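Local structure of 2L protein (Yaba-like disease virus, 3IT8) at residues D[82-85]-D[86-89]; D[242-245]-D[246-249]. The protein probably binds host tumour necrosis factor and neutralises it, using an MHC class I-like platform joined to an immunoglobulin-like domain. All blocks are in the same frame, centred on the assembly; numbering follows the deposited sequence.

Followed from the N terminus, the chain first builds the strands of its MHC-like platform and helix 61-82. Contact 1 then turns the chain from the end of that helix toward strand 90-100. After the platform is complete, with helix 148-174 last, the chain enters the Ig-like domain. Contact 2 closes a tight turn within the long loop between strands 213-218 and 254-255, and this loop reaches back to the platform strands 103-112 and 115-121. The two turns lie in series and neither encloses the other; the nearest atoms of contact 1 and contact 2 are about 12 Å apart. Contact 1 thus joins helix to sheet within the platform, whereas contact 2 ties the Ig-like domain to that sheet.

Contact 1 of 2, residues D[82-85]-D[86-89]; sequences KNDS and TKTT. With NAG (2-acetamido-2-deoxy-beta-D-glucopyranose), chain O.
A surface beta turn carrying an N-linked glycan makes this local contact, in the loop that leads from helix 61-82 to strand 90-100 of the MHC-like platform. The turn is closed by Thr-86 N, which donates to Asn-83 O over 2.8 Å. The backbone angles of Asp-84 and Ser-85 are those of a type I turn. Lys-87 N also points at this carbonyl, but its bond is weak.

The Asn-83 side chain turns back toward Ser-85, two residues on. With CG anti to the backbone N (chi1 -178°), OD1 can receive the weak bonds of Ser-85 N and Ser-85 OG, the first closing an Asx turn. On the other branch of the amide, Asn-83 ND2 is covalently bonded to C1 of the sugar at 1.5 Å. Asn-83 and Ser-85 are the first and third residues of the N-glycosylation sequon, and Ser-85 OG approaches the sugar as well, 3.8 Å from its C2.

On the outer side of the turn, Asp-84 and Lys-87 form a salt bridge. The chain of Lys-87 bends at chi3 (-63°), and its NZ comes to 3.0 Å from Asp-84 OD2, arriving above the carboxylate plane, 48° out of it. Further along, Thr-88 OG1 bonds to Thr-86 O at 2.7 Å. The turn is placed against helix 61-82 by, among others, the bond of Thr-88 N to Asn-81 OD1 and the packing of Thr-86 on Ile-80.

Chemically, the oxygen of the glycosylated amide receives two weak bonds from Ser-85, a modest hold within the turn, while the backbone bond from Thr-86 N to Asn-83 O closes the turn. The salt bridge joins two exposed residues, so it is probably well screened by solvent and adds modestly to the turn.

Contact 2 of 2, residues D[242-245]-D[246-249]; sequences NYEP and GEPG
The ring of Tyr-243 takes Gly-249 on one face and the carboxylate of Glu-247 at its edge. Gly-249 CA stands over the middle of the ring, 3.6 Å from the centroid, in a CH-pi contact, and the carbonyl oxygen of Gly-249 lies over the same face, nearest CD1. Having no side chain, the glycine lets its backbone come down flat on the ring. At the rim, Glu-247 OE1 lies near the ring plane, 3.6 Å from Tyr-243 CD2, with the carboxylate turned 73° against the ring. The hydroxyl of Tyr-243 bonds to Glu-111 of strand 103-112.

Glu-247 and Glu-244 hold each other at two points. Glu-247 N donates to Glu-244 O over 3.1 Å, and in return Glu-244 N reaches Glu-247 OE1 at 2.8 Å in a nearly straight bond (165°) that comes from above the carboxylate plane. Glu-247 reaches the start of the turn with CG beside its own backbone N (chi1 -53°) and the chain extended beyond it. The two carboxylates lie close, Glu-244 OE1 being 3.4 Å from Glu-247 OE2, with no bond between them. Arg-119 of strand 115-121 probably offsets this like charge: it makes a salt bridge to Glu-247 OE1, a hydrogen bond to the carbonyl of Asn-242 and a long, weak ion pair with Glu-244. The same OE1 thus serves both the turn and the arginine.

Residues 244-247 make a beta turn close to type II, with Pro-245 and Gly-246 at its two corners; the positive phi of Gly-246 suits glycine. Here a Pro-Gly turn within the Ig-like region has its tyrosine and buried glutamate directed at the platform sheet, forming part of the interface between the two domains of an MHC class I-like fold.

Contact 1 of 2, residues D[82-85]-D[86-89]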
loop_
_atom_site.group_PDB
_atom_site.type_symbol
_atom_site.label_atom_id
_atom_site.label_comp_id
_atom_site.label_asym_id
_atom_site.label_seq_id
_atom_site.Cartn_x
_atom_site.Cartn_y
_atom_site.Cartn_z
ATOM N N LYS D 82 39.736 30.263 -28.305
ATOM C CA LYS D 82 40.466 31.461 -27.902
ATOM C C LYS D 82 41.748 31.114 -27.134
ATOM O O LYS D 82 42.803 31.695 -27.400
ATOM C CB LYS D 82 39.562 32.386 -27.092
ATOM C CG LYS D 82 38.539 33.089 -27.966
ATOM C CD LYS D 82 37.656 34.029 -27.175
ATOM C CE LYS D 82 36.677 34.741 -28.097
ATOM N NZ LYS D 82 35.699 35.572 -27.341
ATOM N N ASN D 83 41.666 30.177 -26.186
ATOM C CA ASN D 83 42.857 29.737 -25.447
ATOM C C ASN D 83 43.511 28.798 -26.461
ATOM O O ASN D 83 43.072 27.663 -26.637
ATOM C CB ASN D 83 42.484 28.961 -24.161
ATOM C CG ASN D 83 43.720 28.531 -23.339
ATOM O OD1 ASN D 83 44.852 28.702 -23.795
ATOM N ND2 ASN D 83 43.506 27.969 -22.142
ATOM N N ASP D 84 44.548 29.287 -27.134
ATOM C CA ASP D 84 45.240 28.523 -28.168
ATOM C C ASP D 84 45.754 27.141 -27.761
ATOM O O ASP D 84 46.248 26.390 -28.605
ATOM C CB ASP D 84 46.390 29.360 -28.733
ATOM C CG ASP D 84 46.735 28.991 -30.163
ATOM O OD1 ASP D 84 47.230 27.869 -30.390
ATOM O OD2 ASP D 84 46.506 29.826 -31.064
ATOM N N SER D 85 45.640 26.801 -26.481
ATOM C CA SER D 85 46.092 25.494 -26.006
ATOM C C SER D 85 44.939 24.493 -26.027
ATOM O O SER D 85 45.090 23.348 -25.599
ATOM C CB SER D 85 46.651 25.592 -24.579
ATOM O OG SER D 85 45.623 25.818 -23.627
ATOM N N THR D 86 43.788 24.933 -26.528
ATOM C CA THR D 86 42.602 24.084 -26.607
ATOM C C THR D 86 42.091 23.999 -28.046
ATOM O O THR D 86 41.435 23.029 -28.421
ATOM C CB THR D 86 41.459 24.636 -25.725
ATOM O OG1 THR D 86 41.978 25.032 -24.450
ATOM C CG2 THR D 86 40.394 23.571 -25.517
ATOM N N LYS D 87 42.395 25.028 -28.836
ATOM C CA LYS D 87 41.979 25.112 -30.236
ATOM C C LYS D 87 41.660 23.743 -30.837
ATOM O O LYS D 87 42.496 22.842 -30.834
ATOM C CB LYS D 87 43.067 25.811 -31.064
ATOM C CG LYS D 87 42.707 26.009 -32.529
ATOM C CD LYS D 87 43.700 26.922 -33.225
ATOM C CE LYS D 87 43.681 28.318 -32.621
ATOM N NZ LYS D 87 44.656 29.219 -33.292
ATOM N N THR D 88 40.443 23.594 -31.350
ATOM C CA THR D 88 40.011 22.331 -31.929
ATOM C C THR D 88 39.296 22.524 -33.248
ATOM O O THR D 88 38.741 23.592 -33.516
ATOM C CB THR D 88 39.048 21.590 -30.988
ATOM O OG1 THR D 88 39.662 21.418 -29.707
ATOM C CG2 THR D 88 38.696 20.232 -31.555
ATOM N N THR D 89 39.302 21.468 -34.052
ATOM C CA THR D 89 38.659 21.458 -35.358
ATOM C C THR D 89 37.145 21.429 -35.238
ATOM O O THR D 89 36.436 22.136 -35.968
ATOM C CB THR D 89 39.039 20.219 -36.142
ATOM O OG1 THR D 89 40.455 20.057 -36.102
ATOM C CG2 THR D 89 38.574 20.339 -37.578
HETATM C C1 NAG O . 44.181 28.474 -20.946
HETATM C C2 NAG O . 45.034 27.380 -20.238
HETATM C C3 NAG O . 45.714 27.988 -18.997
HETATM C C4 NAG O . 46.565 29.178 -19.432
HETATM C C5 NAG O . 45.656 30.203 -20.130
HETATM C C6 NAG O . 46.401 31.427 -20.631
HETATM C C7 NAG O . 44.792 25.213 -19.192
HETATM C C8 NAG O . 44.584 25.160 -17.684
HETATM N N2 NAG O . 44.234 26.230 -19.852
HETATM O O3 NAG O . 46.529 27.025 -18.340
HETATM O O4 NAG O . 47.196 29.761 -18.297
HETATM O O5 NAG O . 45.012 29.601 -21.278
HETATM O O6 NAG O . 45.604 32.596 -20.498
HETATM O O7 NAG O . 45.458 24.334 -19.747
#

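Contact 2 of 2, residues D[242-245]-D[246-249]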
loop_
_atom_site.group_PDB
_atom_site.type_symbol
_atom_site.label_atom_id
_atom_site.label_comp_id
_atom_site.label_asym_id
_atom_site.label_seq_id
_atom_site.Cartn_x
_atom_site.Cartn_y
_atom_site.Cartn_z
ATOM N N ASN D 242 38.408 6.636 -20.424
ATOM C CA ASN D 242 37.802 7.908 -20.044
ATOM C C ASN D 242 36.296 7.818 -20.226
ATOM O O ASN D 242 35.536 8.622 -19.688
ATOM C CB ASN D 242 38.350 9.041 -20.897
ATOM C CG ASN D 242 39.768 9.365 -20.561
ATOM O OD1 ASN D 242 40.107 9.536 -19.392
ATOM N ND2 ASN D 242 40.616 9.463 -21.582
ATOM N N TYR D 243 35.876 6.827 -20.998
ATOM C CA TYR D 243 34.474 6.605 -21.256
ATOM C C TYR D 243 33.967 5.503 -20.332
ATOM O O TYR D 243 34.747 4.664 -19.882
ATOM C CB TYR D 243 34.268 6.175 -22.714
ATOM C CG TYR D 243 34.635 7.220 -23.731
ATOM C CD1 TYR D 243 35.895 7.240 -24.309
ATOM C CD2 TYR D 243 33.721 8.208 -24.102
ATOM C CE1 TYR D 243 36.247 8.227 -25.242
ATOM C CE2 TYR D 243 34.061 9.196 -25.028
ATOM C CZ TYR D 243 35.328 9.196 -25.590
ATOM O OH TYR D 243 35.678 10.172 -26.488
ATOM N N GLU D 244 32.663 5.506 -20.053
ATOM C CA GLU D 244 32.044 4.481 -19.218
ATOM C C GLU D 244 31.331 3.536 -20.178
ATOM O O GLU D 244 30.748 3.989 -21.157
ATOM C CB GLU D 244 31.011 5.106 -18.288
ATOM C CG GLU D 244 31.499 6.315 -17.532
ATOM C CD GLU D 244 30.369 7.042 -16.826
ATOM O OE1 GLU D 244 29.364 7.379 -17.496
ATOM O OE2 GLU D 244 30.483 7.283 -15.605
ATOM N N PRO D 245 31.374 2.215 -19.927
ATOM C CA PRO D 245 30.683 1.301 -20.846
ATOM C C PRO D 245 29.235 1.738 -21.042
ATOM O O PRO D 245 28.541 2.067 -20.076
ATOM C CB PRO D 245 30.815 -0.054 -20.156
ATOM C CG PRO D 245 31.026 0.299 -18.713
ATOM C CD PRO D 245 31.943 1.479 -18.788
ATOM N N GLY D 246 28.786 1.746 -22.294
ATOM C CA GLY D 246 27.440 2.207 -22.587
ATOM C C GLY D 246 27.525 3.442 -23.486
ATOM O O GLY D 246 26.716 3.616 -24.408
ATOM N N GLU D 247 28.505 4.306 -23.215
ATOM C CA GLU D 247 28.721 5.506 -24.026
ATOM C C GLU D 247 29.353 5.016 -25.330
ATOM O O GLU D 247 30.237 4.159 -25.303
ATOM C CB GLU D 247 29.686 6.476 -23.323
ATOM C CG GLU D 247 29.286 6.842 -21.905
ATOM C CD GLU D 247 30.211 7.866 -21.228
ATOM O OE1 GLU D 247 31.442 7.723 -21.333
ATOM O OE2 GLU D 247 29.712 8.810 -20.565
ATOM N N PRO D 248 28.902 5.532 -26.488
ATOM C CA PRO D 248 29.519 5.054 -27.731
ATOM C C PRO D 248 31.043 5.181 -27.768
ATOM O O PRO D 248 31.714 4.468 -28.523
ATOM C CB PRO D 248 28.807 5.868 -28.821
ATOM C CG PRO D 248 28.240 7.045 -28.105
ATOM C CD PRO D 248 27.814 6.482 -26.770
ATOM N N GLY D 249 31.593 6.047 -26.926
ATOM C CA GLY D 249 33.032 6.224 -26.901
ATOM C C GLY D 249 33.836 5.101 -26.264
ATOM O O GLY D 249 35.064 5.100 -26.350
#